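Local atomic coordinates of proline dehydrogenase (Deinococcus radiodurans, PDB entry 4H6Q), a protein that oxidises L-proline to delta-1-pyrroline-5-carboxylate with an FAD cofactor, passing the electrons to a quinone in the first step of proline breakdown to glutamate. Residues A[98-103]-A[137-142]; A[167-172]-A[190-195]; A[59-64]-A[279-284]; A[69-74]-A[106-111]. All blocks are in the same frame, centred on the assembly; numbering follows the deposited sequence.

Contacts 1, 2 and 3 all reach the parallel eight-stranded sheet of the proline dehydrogenase barrel, at or just past its strands. Contact 3 pairs the first strand, 58-63, with the last, 277-283. The other three contacts fall in the chain between them, contact 1 before contact 2. The centres of contacts 1 and 2 are about 13 Å apart, and both touch FAD. Contact 1 meets contact 3 through D137 and Y280 and through S98 and N60. Both reach the bound tetrahydrofuroic acid. Contacts 1 to 3 thus line the flavin and substrate site. Contact 4 packs the outside of the barrel, its centre about 22 Å from that of the chain. Its segments alternate along the chain with those of contact 1.

Contact 1: A[98-103]-A[137-142]; sequences SIKLSS and DMEDHT. With FAD (flavin-adenine dinucleotide), chain C; TFB (tetrahydrofuran-2-carboxylic acid), chain D.
K100 runs between two acids of the segment 137-142, E139 at its base and D137 at its tip. Its CB packs on the carboxylate of E139, with K100 CB 3.6 Å from E139 CD. CG lies between E139 CD and D137 OD2, and CD passes E139 OE2. CE already nears the ligand carboxylate. A bend at the last torsion (chi4 58°) turns NZ to two anions. K100 NZ forms a salt bridge with D137 OD2 at 3.1 Å, reaching that oxygen on its anti side, 24° out of the carboxylate plane. It also donates to OXT of the bound tetrahydrofuroic acid, 2.9 Å from K100 NZ. D137 OD2 has a second partner in Y280 OH, and D137 OD1 pairs with R189. D137 is an active-site residue by similarity. E139 grips S102 with both oxygens through their syn lone pairs: S102 N lies 2.9 Å from E139 OE1, and S102 OG lies 2.6 Å from E139 OE2. An alanine at E139 would remove both oxygens and would probably leave S102 N and OG without these acceptors and the foot of K100 without its packing partner. A water joins L101 N to D137 O. M138 holds the flavin edge through its backbone, with FAD N3 2.8 Å from M138 O. The contact lies where strands 96-99 and 133-136 run out into loops, with M138 packed on helix 144-158 and strand 163-168.

Contact 2: A[167-172]-A[190-195]; sequences LQSYLY and MVKGAY. With FAD (flavin-adenine dinucleotide), chain C.
Q168 and V191 run alongside each other from neighbouring strands toward the flavin. Q168 CG packs 3.6 Å from V191 CG2. Q168 NE2 gives FAD O2 a nearly straight hydrogen bond of 2.8 Å (172°). A194 N donates to the same oxygen, so two N-H groups grip FAD O2. Both methyls of V191 press on the isoalloxazine, with V191 CG2 3.3 Å from FAD N1. K192 extends past the ribityl chain to the diphosphate, where K192 NZ bonds FAD O1A at 2.8 Å. Its NZ also forms salt bridges with D210 and D233.

The two segments carry the C-terminal ends of the parallel strands 163-168 and 188-191, joined through helix 174-180 as a beta-alpha-beta unit. In a TIM barrel this end of the strands holds the active site. V191 N bonds L167 O, and S169 N bonds V191 O at 2.7 Å.

Beyond the strands, Y170 braces the turn at 192-195: Y170 N donates to K192 O, and Y170 OH accepts from Y195 N at 3.0 Å. With chi1 68° its ring folds back over the 192-193 peptide, so K192 O and G193 CA lie over the same face. G193 CA is 3.5 Å from the ring centroid in a CH-pi contact. Y170 OH also lies in plane at the edge of the Y195 ring. Further out, Q168 NE2 also bonds E139 O, while S169 OG bonds V209 O.

Contact 3: A[59-64]-A[279-284]; sequences GNLDLL and VYLPYG. With TFB (tetrahydrofuran-2-carboxylic acid), chain D.
N60, D62 and Y280 share one face of the paired strands, and CG anti to the backbone N in each (Y280 chi1 -167°) lays the three side chains against one another. The Y280 ring lies obliquely between the other two. N60 ND2 comes 3.5 Å from Y280 CD1, with the amide and ring planes 70° apart. At the far end, D62 CB packs 3.6 Å from Y280 CE2. The D62 carboxylate lies close to Y280 OH, but the angles are poor for hydrogen bonds. The hydroxyl is instead bonded to D137 OD2, and N60 OD1 takes a bond from S98 OG.

One face of the Y280 ring receives the ligand: CG of tetrahydrofuroic acid sits 3.4 Å from Y280 CZ, offset toward the rim. L64 and P282 pack alongside each other, with L64 CD2 3.7 Å from P282 CB.

The opposite face of the sheet, away from Y280, carries L61, L281, L63 and Y283. L63 CD1 meets Y283 CE1 at 3.6 Å, and L61 CD2 touches L281 CD1. Helices 42-54 and 71-90 cover this side.

Five backbone bonds zip the strands in parallel, alternating in direction from N60 N to L64 N. The shortest joins L281 N to N60 O at 2.7 Å. This pairing of first and last strands closes the TIM barrel, and it places Y280, critical for catalysis by similarity, inside the substrate pocket.

Contact 4: A[69-74]-A[106-111]; sequences DSPAKC and QGKDEN
K108 has the most surface buried here, and its partners are the residues at the start of helix 71-90. Its chain runs out straight as far as CE, then bends at chi4 (-64°). The bend brings K108 NZ to D69 O at 2.7 Å. The donor is tilted 32° from the carbonyl plane, so it comes in obliquely. A water links the same NZ to the D69 carboxylate: it lies 2.8 Å from D69 OD1 and a longer 3.3 Å from K108 NZ. On the way, K108 CE passes C74 SG at 4.1 Å. A methionine in place of K108 would probably leave D69 O without its charged donor and break the water link to the D69 carboxylate.

P71 is second in buried surface. Its ring lies loosely beside the aliphatic part of K108, with P71 CG 4.5 Å from K108 CD, and it also packs against L115 of helix 115-129.

S70, just before the helix, completes the setting. Its OG accepts from K73 N, with S70 OG 3.1 Å from K73 N in an almost straight bond (176°). This is an N-cap, with P71 as the first residue of the helix. The contact thus joins a capped helix start to the residue leading into the short two-stranded hairpin 109-114 at the barrel surface.

Contact 1: A[98-103]-A[137-142]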
# COMPACT_ATOMS: atom_id res chain seq x y z
N SER A 98 0.51 -4.46 -3.76
CA SER A 98 -0.64 -3.70 -3.28
C SER A 98 -1.59 -3.46 -4.39
O SER A 98 -1.17 -3.03 -5.48
CB SER A 98 -0.18 -2.37 -2.64
OG SER A 98 0.60 -2.60 -1.45
N ILE A 99 -2.86 -3.73 -4.12
CA ILE A 99 -3.94 -3.47 -5.09
C ILE A 99 -4.96 -2.54 -4.48
O ILE A 99 -5.23 -2.55 -3.27
CB ILE A 99 -4.62 -4.76 -5.60
CG1 ILE A 99 -5.36 -5.52 -4.48
CG2 ILE A 99 -3.56 -5.67 -6.28
CD1 ILE A 99 -6.13 -6.76 -4.98
N LYS A 100 -5.58 -1.73 -5.35
CA LYS A 100 -6.78 -0.95 -5.02
C LYS A 100 -7.98 -1.73 -5.52
O LYS A 100 -8.06 -2.08 -6.71
CB LYS A 100 -6.73 0.41 -5.76
CG LYS A 100 -5.78 1.38 -5.03
CD LYS A 100 -5.57 2.65 -5.82
CE LYS A 100 -4.75 3.66 -5.03
NZ LYS A 100 -3.40 3.19 -4.62
N LEU A 101 -8.92 -2.07 -4.64
CA LEU A 101 -10.01 -2.91 -5.12
C LEU A 101 -10.90 -2.21 -6.18
O LEU A 101 -11.61 -2.86 -6.96
CB LEU A 101 -10.84 -3.47 -3.96
CG LEU A 101 -10.07 -4.56 -3.16
CD1 LEU A 101 -10.73 -4.80 -1.82
CD2 LEU A 101 -9.92 -5.86 -3.95
N SER A 102 -10.90 -0.86 -6.21
CA SER A 102 -11.61 -0.16 -7.28
C SER A 102 -10.97 -0.38 -8.66
O SER A 102 -11.61 -0.08 -9.69
CB SER A 102 -11.65 1.35 -7.01
OG SER A 102 -10.40 1.94 -7.34
N SER A 103 -9.74 -0.90 -8.73
CA SER A 103 -9.14 -1.24 -10.02
C SER A 103 -9.58 -2.59 -10.53
O SER A 103 -9.41 -2.87 -11.72
CB SER A 103 -7.63 -1.20 -10.00
OG SER A 103 -7.08 -2.25 -9.21
N ASP A 137 -5.07 -1.82 -0.50
CA ASP A 137 -4.93 -0.40 -0.17
C ASP A 137 -6.30 0.16 0.28
O ASP A 137 -7.37 -0.34 -0.12
CB ASP A 137 -4.48 0.38 -1.41
CG ASP A 137 -3.02 0.21 -1.76
OD1 ASP A 137 -2.22 -0.35 -0.98
OD2 ASP A 137 -2.68 0.73 -2.89
N MET A 138 -6.27 1.18 1.11
CA MET A 138 -7.51 1.83 1.50
C MET A 138 -7.77 3.08 0.67
O MET A 138 -6.92 3.98 0.60
CB MET A 138 -7.56 2.15 3.00
CG MET A 138 -9.00 2.50 3.48
SD MET A 138 -10.18 1.12 3.34
CE MET A 138 -9.61 0.00 4.60
N GLU A 139 -8.92 3.13 -0.01
CA GLU A 139 -9.28 4.25 -0.85
C GLU A 139 -10.14 5.25 -0.06
O GLU A 139 -9.93 5.38 1.15
CB GLU A 139 -9.91 3.73 -2.17
CG GLU A 139 -8.89 2.79 -2.91
CD GLU A 139 -9.42 2.31 -4.25
OE1 GLU A 139 -10.01 1.19 -4.30
OE2 GLU A 139 -9.25 3.06 -5.25
N ASP A 140 -11.04 5.98 -0.70
CA ASP A 140 -11.75 7.05 0.02
C ASP A 140 -12.81 6.47 0.98
O ASP A 140 -13.05 5.26 0.98
CB ASP A 140 -12.46 7.95 -0.99
CG ASP A 140 -13.59 7.22 -1.68
OD1 ASP A 140 -14.75 7.37 -1.29
OD2 ASP A 140 -13.29 6.40 -2.58
N HIS A 141 -13.43 7.31 1.82
CA HIS A 141 -14.18 6.78 2.97
C HIS A 141 -15.40 5.94 2.59
O HIS A 141 -15.86 5.13 3.42
CB HIS A 141 -14.56 7.89 3.98
CG HIS A 141 -15.81 8.64 3.62
ND1 HIS A 141 -15.80 9.86 2.97
CD2 HIS A 141 -17.12 8.34 3.84
CE1 HIS A 141 -17.05 10.28 2.81
NE2 HIS A 141 -17.87 9.37 3.31
N THR A 142 -15.94 6.16 1.38
CA THR A 142 -17.09 5.41 0.91
C THR A 142 -16.82 3.94 0.67
O THR A 142 -17.76 3.17 0.51
CB THR A 142 -17.73 6.03 -0.36
OG1 THR A 142 -16.85 5.78 -1.49
CG2 THR A 142 -18.01 7.56 -0.16
PA FAD C . 3.22 14.24 5.81
O1A FAD C . 2.90 14.82 7.19
O2A FAD C . 2.29 14.54 4.70
O5B FAD C . 4.59 14.57 5.29
C5B FAD C . 5.73 14.34 6.11
C4B FAD C . 7.03 14.74 5.43
O4B FAD C . 7.33 13.74 4.49
C3B FAD C . 6.95 15.99 4.63
O3B FAD C . 7.09 17.18 5.38
C2B FAD C . 8.03 15.76 3.65
O2B FAD C . 9.31 15.89 4.23
C1B FAD C . 7.81 14.32 3.31
N9A FAD C . 6.84 14.11 2.23
C8A FAD C . 5.64 13.40 2.32
N7A FAD C . 5.00 13.39 1.15
C5A FAD C . 5.80 14.07 0.24
C6A FAD C . 5.67 14.39 -1.10
N6A FAD C . 4.54 13.97 -1.86
N1A FAD C . 6.65 15.10 -1.68
C2A FAD C . 7.75 15.50 -1.00
N3A FAD C . 7.92 15.22 0.31
C4A FAD C . 6.98 14.51 0.91
N1 FAD C . -2.96 6.57 2.20
C2 FAD C . -4.18 6.04 1.90
O2 FAD C . -5.23 6.80 2.10
N3 FAD C . -4.33 4.76 1.43
C4 FAD C . -3.23 3.93 1.22
O4 FAD C . -3.40 2.68 0.75
C4X FAD C . -1.90 4.46 1.52
N5 FAD C . -0.78 3.69 1.34
C5X FAD C . 0.43 4.25 1.68
C6 FAD C . 1.60 3.48 1.51
C7 FAD C . 2.86 4.02 1.88
C7M FAD C . 4.13 3.19 1.71
C8 FAD C . 2.91 5.33 2.42
C8M FAD C . 4.23 5.94 2.83
C9 FAD C . 1.75 6.10 2.54
C9A FAD C . 0.52 5.56 2.20
N10 FAD C . -0.64 6.35 2.37
C10 FAD C . -1.85 5.81 2.03
C1' FAD C . -0.59 7.68 2.94
C2' FAD C . -0.63 8.84 1.99
O2' FAD C . 0.02 8.39 0.81
C3' FAD C . -0.05 9.91 2.95
O3' FAD C . -1.00 10.72 3.58
C4' FAD C . 1.08 10.73 2.47
O4' FAD C . 2.07 9.82 2.16
C5' FAD C . 1.51 11.66 3.60
O5' FAD C . 2.88 11.50 3.81
P FAD C . 3.51 11.31 5.26
O1P FAD C . 2.88 10.27 6.22
O2P FAD C . 5.03 11.29 4.95
O3P FAD C . 3.38 12.74 6.01
OA TFB D . -2.19 4.67 -1.73
CA TFB D . -1.62 5.97 -1.87
C TFB D . -1.94 6.56 -3.22
OB TFB D . -1.74 7.78 -3.42
CB TFB D . -0.16 5.80 -1.74
CG TFB D . 0.06 4.40 -2.09
CD TFB D . -1.20 3.66 -1.87
OXT TFB D . -2.42 5.84 -4.18
O HOH W 1 -8.92 -1.66 -1.88

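Contact 2: A[167-172]-A[190-195]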
# COMPACT_ATOMS: atom_id res chain seq x y z
N LEU A 167 -5.16 1.11 7.38
CA LEU A 167 -6.07 2.02 8.08
C LEU A 167 -5.48 3.40 8.07
O LEU A 167 -4.24 3.60 8.24
CB LEU A 167 -6.37 1.59 9.52
CG LEU A 167 -7.15 0.28 9.62
CD1 LEU A 167 -7.20 -0.19 11.04
CD2 LEU A 167 -8.57 0.40 9.07
N GLN A 168 -6.39 4.37 7.90
CA GLN A 168 -5.97 5.78 7.74
C GLN A 168 -6.20 6.56 9.03
O GLN A 168 -7.36 6.63 9.55
CB GLN A 168 -6.75 6.47 6.59
CG GLN A 168 -6.58 5.79 5.24
CD GLN A 168 -7.82 5.82 4.41
OE1 GLN A 168 -8.91 5.57 4.93
NE2 GLN A 168 -7.68 6.01 3.11
N SER A 169 -5.15 7.18 9.58
CA SER A 169 -5.27 7.84 10.89
C SER A 169 -6.12 9.10 10.86
O SER A 169 -6.52 9.61 11.92
CB SER A 169 -3.91 8.18 11.49
OG SER A 169 -3.30 9.33 10.86
N TYR A 170 -6.39 9.67 9.68
CA TYR A 170 -7.23 10.86 9.66
C TYR A 170 -8.69 10.57 9.90
O TYR A 170 -9.46 11.51 10.18
CB TYR A 170 -6.99 11.76 8.43
CG TYR A 170 -7.38 11.27 7.03
CD1 TYR A 170 -7.08 12.07 5.91
CD2 TYR A 170 -7.95 10.01 6.77
CE1 TYR A 170 -7.40 11.68 4.59
CE2 TYR A 170 -8.24 9.59 5.46
CZ TYR A 170 -7.95 10.43 4.37
OH TYR A 170 -8.24 10.01 3.09
N LEU A 171 -9.12 9.31 9.83
CA LEU A 171 -10.56 9.00 10.02
C LEU A 171 -10.91 8.75 11.48
O LEU A 171 -10.23 7.99 12.17
CB LEU A 171 -10.98 7.76 9.21
CG LEU A 171 -10.85 7.80 7.69
CD1 LEU A 171 -11.55 6.58 7.06
CD2 LEU A 171 -11.42 9.07 7.09
N TYR A 172 -12.01 9.34 11.95
CA TYR A 172 -12.49 9.08 13.29
C TYR A 172 -12.76 7.61 13.56
O TYR A 172 -12.62 7.18 14.70
CB TYR A 172 -13.80 9.84 13.55
CG TYR A 172 -13.73 11.33 13.29
CD1 TYR A 172 -12.88 12.15 14.03
CD2 TYR A 172 -14.58 11.92 12.37
CE1 TYR A 172 -12.87 13.54 13.81
CE2 TYR A 172 -14.55 13.29 12.15
CZ TYR A 172 -13.71 14.10 12.88
OH TYR A 172 -13.69 15.47 12.65
N MET A 190 -0.42 1.34 8.66
CA MET A 190 -0.98 2.59 9.16
C MET A 190 -0.47 3.73 8.32
O MET A 190 0.76 3.83 8.10
CB MET A 190 -0.61 2.82 10.62
CG MET A 190 -0.96 1.62 11.54
SD MET A 190 -2.67 1.08 11.32
CE MET A 190 -2.66 -0.31 12.45
N VAL A 191 -1.40 4.57 7.82
CA VAL A 191 -1.04 5.73 6.99
C VAL A 191 -1.81 6.91 7.56
O VAL A 191 -2.75 6.73 8.34
CB VAL A 191 -1.46 5.51 5.51
CG1 VAL A 191 -0.80 4.24 4.96
CG2 VAL A 191 -2.97 5.43 5.33
N LYS A 192 -1.44 8.13 7.17
CA LYS A 192 -2.22 9.33 7.54
C LYS A 192 -3.53 9.40 6.75
O LYS A 192 -4.60 9.54 7.36
CB LYS A 192 -1.37 10.61 7.40
CG LYS A 192 -0.21 10.64 8.40
CD LYS A 192 0.48 12.02 8.41
CE LYS A 192 1.78 11.93 9.24
NZ LYS A 192 2.27 13.33 9.52
N GLY A 193 -3.47 9.34 5.43
CA GLY A 193 -4.67 9.37 4.60
C GLY A 193 -4.48 10.25 3.38
O GLY A 193 -4.03 11.38 3.51
N ALA A 194 -4.81 9.72 2.19
CA ALA A 194 -4.44 10.35 0.92
C ALA A 194 -5.50 11.22 0.28
O ALA A 194 -5.18 11.92 -0.67
CB ALA A 194 -3.98 9.32 -0.10
N TYR A 195 -6.73 11.17 0.77
CA TYR A 195 -7.89 11.70 0.02
C TYR A 195 -8.46 12.98 0.64
O TYR A 195 -8.08 13.35 1.76
CB TYR A 195 -8.98 10.61 -0.11
CG TYR A 195 -8.46 9.40 -0.84
CD1 TYR A 195 -8.49 9.32 -2.25
CD2 TYR A 195 -7.89 8.34 -0.15
CE1 TYR A 195 -7.99 8.22 -2.93
CE2 TYR A 195 -7.38 7.26 -0.82
CZ TYR A 195 -7.44 7.19 -2.19
OH TYR A 195 -6.90 6.08 -2.80
PA FAD C . 3.22 14.24 5.81
O1A FAD C . 2.90 14.82 7.19
O2A FAD C . 2.29 14.54 4.70
O5B FAD C . 4.59 14.57 5.29
C5B FAD C . 5.73 14.34 6.11
C4B FAD C . 7.03 14.74 5.43
O4B FAD C . 7.33 13.74 4.49
C3B FAD C . 6.95 15.99 4.63
O3B FAD C . 7.09 17.18 5.38
C2B FAD C . 8.03 15.76 3.65
O2B FAD C . 9.31 15.89 4.23
C1B FAD C . 7.81 14.32 3.31
N9A FAD C . 6.84 14.11 2.23
C8A FAD C . 5.64 13.40 2.32
N7A FAD C . 5.00 13.39 1.15
C5A FAD C . 5.80 14.07 0.24
C6A FAD C . 5.67 14.39 -1.10
N6A FAD C . 4.54 13.97 -1.86
N1A FAD C . 6.65 15.10 -1.68
C2A FAD C . 7.75 15.50 -1.00
N3A FAD C . 7.92 15.22 0.31
C4A FAD C . 6.98 14.51 0.91
N1 FAD C . -2.96 6.57 2.20
C2 FAD C . -4.18 6.04 1.90
O2 FAD C . -5.23 6.80 2.10
N3 FAD C . -4.33 4.76 1.43
C4 FAD C . -3.23 3.93 1.22
O4 FAD C . -3.40 2.68 0.75
C4X FAD C . -1.90 4.46 1.52
N5 FAD C . -0.78 3.69 1.34
C5X FAD C . 0.43 4.25 1.68
C6 FAD C . 1.60 3.48 1.51
C7 FAD C . 2.86 4.02 1.88
C7M FAD C . 4.13 3.19 1.71
C8 FAD C . 2.91 5.33 2.42
C8M FAD C . 4.23 5.94 2.83
C9 FAD C . 1.75 6.10 2.54
C9A FAD C . 0.52 5.56 2.20
N10 FAD C . -0.64 6.35 2.37
C10 FAD C . -1.85 5.81 2.03
C1' FAD C . -0.59 7.68 2.94
C2' FAD C . -0.63 8.84 1.99
O2' FAD C . 0.02 8.39 0.81
C3' FAD C . -0.05 9.91 2.95
O3' FAD C . -1.00 10.72 3.58
C4' FAD C . 1.08 10.73 2.47
O4' FAD C . 2.07 9.82 2.16
C5' FAD C . 1.51 11.66 3.60
O5' FAD C . 2.88 11.50 3.81
P FAD C . 3.51 11.31 5.26
O1P FAD C . 2.88 10.27 6.22
O2P FAD C . 5.03 11.29 4.95
O3P FAD C . 3.38 12.74 6.01

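Contact 3: A[59-64]-A[279-284]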
# COMPACT_ATOMS: atom_id res chain seq x y z
N GLY A 59 10.67 -4.46 -1.55
CA GLY A 59 9.73 -3.78 -2.44
C GLY A 59 8.28 -4.21 -2.20
O GLY A 59 7.97 -5.31 -1.71
N ASN A 60 7.38 -3.32 -2.58
CA ASN A 60 5.94 -3.54 -2.47
C ASN A 60 5.39 -3.01 -3.80
O ASN A 60 5.24 -1.78 -4.00
CB ASN A 60 5.41 -2.72 -1.27
CG ASN A 60 3.93 -2.66 -1.19
OD1 ASN A 60 3.19 -3.36 -1.91
ND2 ASN A 60 3.45 -1.79 -0.28
N LEU A 61 5.14 -3.91 -4.76
CA LEU A 61 4.82 -3.54 -6.15
C LEU A 61 3.36 -3.09 -6.28
O LEU A 61 2.46 -3.68 -5.68
CB LEU A 61 5.09 -4.71 -7.10
CG LEU A 61 6.57 -4.97 -7.35
CD1 LEU A 61 6.79 -6.44 -7.73
CD2 LEU A 61 7.04 -4.01 -8.42
N ASP A 62 3.12 -2.10 -7.14
CA ASP A 62 1.77 -1.70 -7.44
C ASP A 62 1.63 -1.32 -8.90
O ASP A 62 2.39 -0.49 -9.38
CB ASP A 62 1.37 -0.54 -6.52
CG ASP A 62 0.04 0.10 -6.89
OD1 ASP A 62 -1.07 -0.51 -6.65
OD2 ASP A 62 0.08 1.20 -7.42
N LEU A 63 0.66 -1.93 -9.59
CA LEU A 63 0.29 -1.50 -10.94
C LEU A 63 -0.65 -0.32 -10.81
O LEU A 63 -1.69 -0.42 -10.14
CB LEU A 63 -0.40 -2.64 -11.69
CG LEU A 63 -0.98 -2.29 -13.07
CD1 LEU A 63 0.11 -1.84 -14.06
CD2 LEU A 63 -1.71 -3.50 -13.64
N LEU A 64 -0.33 0.80 -11.45
CA LEU A 64 -1.12 2.02 -11.28
C LEU A 64 -2.45 1.99 -12.03
O LEU A 64 -2.55 1.44 -13.13
CB LEU A 64 -0.30 3.23 -11.75
CG LEU A 64 0.83 3.58 -10.76
CD1 LEU A 64 1.83 4.57 -11.42
CD2 LEU A 64 0.28 4.11 -9.42
N VAL A 279 9.55 -0.37 0.35
CA VAL A 279 9.16 0.79 -0.42
C VAL A 279 8.04 0.44 -1.38
O VAL A 279 8.09 -0.57 -2.11
CB VAL A 279 10.38 1.36 -1.19
CG1 VAL A 279 9.99 2.33 -2.31
CG2 VAL A 279 11.31 2.04 -0.20
N TYR A 280 6.99 1.30 -1.39
CA TYR A 280 5.86 1.18 -2.29
C TYR A 280 6.33 1.62 -3.68
O TYR A 280 6.75 2.78 -3.87
CB TYR A 280 4.72 2.06 -1.75
CG TYR A 280 3.36 1.84 -2.38
CD1 TYR A 280 2.33 1.17 -1.68
CD2 TYR A 280 3.04 2.37 -3.66
CE1 TYR A 280 1.09 0.96 -2.23
CE2 TYR A 280 1.79 2.16 -4.24
CZ TYR A 280 0.83 1.44 -3.52
OH TYR A 280 -0.37 1.27 -4.14
N LEU A 281 6.26 0.68 -4.63
CA LEU A 281 6.96 0.78 -5.92
C LEU A 281 5.94 0.69 -7.04
O LEU A 281 5.54 -0.37 -7.46
CB LEU A 281 8.01 -0.32 -6.04
CG LEU A 281 9.08 -0.15 -7.12
CD1 LEU A 281 8.58 -0.30 -8.56
CD2 LEU A 281 9.84 1.10 -6.90
N PRO A 282 5.44 1.86 -7.51
CA PRO A 282 4.36 1.87 -8.51
C PRO A 282 4.90 1.94 -9.93
O PRO A 282 5.98 2.51 -10.17
CB PRO A 282 3.60 3.14 -8.15
CG PRO A 282 4.65 4.06 -7.60
CD PRO A 282 5.78 3.23 -7.04
N TYR A 283 4.16 1.37 -10.88
CA TYR A 283 4.58 1.45 -12.26
C TYR A 283 3.31 1.36 -13.13
O TYR A 283 2.23 0.99 -12.67
CB TYR A 283 5.54 0.30 -12.63
CG TYR A 283 4.79 -1.03 -12.75
CD1 TYR A 283 4.40 -1.55 -14.01
CD2 TYR A 283 4.42 -1.74 -11.58
CE1 TYR A 283 3.65 -2.72 -14.09
CE2 TYR A 283 3.67 -2.93 -11.66
CZ TYR A 283 3.27 -3.39 -12.91
OH TYR A 283 2.52 -4.52 -12.97
N GLY A 284 3.46 1.72 -14.40
CA GLY A 284 2.42 1.52 -15.37
C GLY A 284 2.17 2.77 -16.19
O GLY A 284 2.68 3.86 -15.92
OA TFB D . -2.19 4.67 -1.73
CA TFB D . -1.62 5.97 -1.87
C TFB D . -1.94 6.56 -3.22
OB TFB D . -1.74 7.78 -3.42
CB TFB D . -0.16 5.80 -1.74
CG TFB D . 0.06 4.40 -2.09
CD TFB D . -1.20 3.66 -1.87
OXT TFB D . -2.42 5.84 -4.18

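Contact 4: A[69-74]-A[106-111]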
# COMPACT_ATOMS: atom_id res chain seq x y z
N ASP A 69 -14.16 1.76 -14.67
CA ASP A 69 -15.61 1.66 -14.83
C ASP A 69 -16.10 0.38 -15.46
O ASP A 69 -17.17 -0.13 -15.11
CB ASP A 69 -16.16 2.83 -15.64
CG ASP A 69 -16.01 4.14 -14.91
OD1 ASP A 69 -16.21 4.12 -13.66
OD2 ASP A 69 -15.63 5.15 -15.53
N SER A 70 -15.35 -0.13 -16.42
CA SER A 70 -15.78 -1.30 -17.17
C SER A 70 -15.44 -2.61 -16.44
O SER A 70 -14.27 -2.83 -16.07
CB SER A 70 -15.00 -1.26 -18.47
OG SER A 70 -14.94 -2.49 -19.07
N PRO A 71 -16.41 -3.53 -16.28
CA PRO A 71 -16.07 -4.85 -15.69
C PRO A 71 -15.03 -5.63 -16.49
O PRO A 71 -14.17 -6.33 -15.91
CB PRO A 71 -17.41 -5.60 -15.66
CG PRO A 71 -18.47 -4.64 -15.96
CD PRO A 71 -17.86 -3.35 -16.49
N ALA A 72 -15.05 -5.50 -17.81
CA ALA A 72 -14.03 -6.13 -18.62
C ALA A 72 -12.63 -5.57 -18.27
O ALA A 72 -11.68 -6.35 -18.07
CB ALA A 72 -14.31 -5.91 -20.12
N LYS A 73 -12.49 -4.24 -18.25
CA LYS A 73 -11.21 -3.60 -17.92
C LYS A 73 -10.74 -3.88 -16.50
O LYS A 73 -9.54 -3.98 -16.24
CB LYS A 73 -11.25 -2.09 -18.20
CG LYS A 73 -11.39 -1.80 -19.72
CD LYS A 73 -10.01 -1.90 -20.34
CE LYS A 73 -9.95 -1.90 -21.85
NZ LYS A 73 -8.49 -2.12 -22.20
N CYS A 74 -11.69 -4.03 -15.57
CA CYS A 74 -11.34 -4.40 -14.19
C CYS A 74 -10.70 -5.79 -14.18
O CYS A 74 -9.78 -6.05 -13.40
CB CYS A 74 -12.61 -4.45 -13.30
SG CYS A 74 -13.25 -2.81 -12.86
N GLN A 106 -14.50 -3.76 -7.42
CA GLN A 106 -15.26 -3.61 -6.19
C GLN A 106 -16.52 -2.79 -6.37
O GLN A 106 -16.47 -1.68 -6.86
CB GLN A 106 -14.36 -2.95 -5.14
CG GLN A 106 -15.02 -2.88 -3.75
CD GLN A 106 -14.15 -2.14 -2.78
OE1 GLN A 106 -13.88 -0.94 -2.96
NE2 GLN A 106 -13.67 -2.83 -1.76
N GLY A 107 -17.65 -3.36 -5.97
CA GLY A 107 -18.92 -2.67 -6.08
C GLY A 107 -19.69 -3.10 -7.30
O GLY A 107 -20.87 -2.70 -7.42
N LYS A 108 -19.12 -3.88 -8.21
CA LYS A 108 -19.84 -4.36 -9.37
C LYS A 108 -20.17 -5.84 -9.18
O LYS A 108 -19.38 -6.61 -8.68
CB LYS A 108 -18.96 -4.22 -10.62
CG LYS A 108 -18.47 -2.78 -10.86
CD LYS A 108 -17.51 -2.69 -12.03
CE LYS A 108 -17.01 -1.26 -12.19
NZ LYS A 108 -18.11 -0.30 -12.54
N ASP A 109 -21.36 -6.22 -9.60
CA ASP A 109 -21.78 -7.59 -9.53
C ASP A 109 -21.50 -8.31 -10.84
O ASP A 109 -21.79 -7.80 -11.93
CB ASP A 109 -23.30 -7.63 -9.30
CG ASP A 109 -23.82 -9.03 -9.20
OD1 ASP A 109 -24.04 -9.48 -8.05
OD2 ASP A 109 -23.96 -9.70 -10.27
N GLU A 110 -20.93 -9.51 -10.74
CA GLU A 110 -20.80 -10.41 -11.90
C GLU A 110 -21.29 -11.77 -11.44
O GLU A 110 -20.76 -12.36 -10.48
CB GLU A 110 -19.35 -10.51 -12.43
CG GLU A 110 -18.89 -9.35 -13.33
CD GLU A 110 -19.72 -9.19 -14.60
OE1 GLU A 110 -20.27 -10.20 -15.11
OE2 GLU A 110 -19.81 -8.03 -15.11
N ASN A 111 -22.35 -12.25 -12.11
CA ASN A 111 -22.94 -13.56 -11.77
C ASN A 111 -23.25 -13.74 -10.27
O ASN A 111 -22.97 -14.80 -9.69
CB ASN A 111 -22.03 -14.69 -12.25
CG ASN A 111 -21.86 -14.68 -13.77
OD1 ASN A 111 -22.83 -14.43 -14.49
ND2 ASN A 111 -20.63 -14.92 -14.26
O HOH W 2 -17.63 2.81 -11.57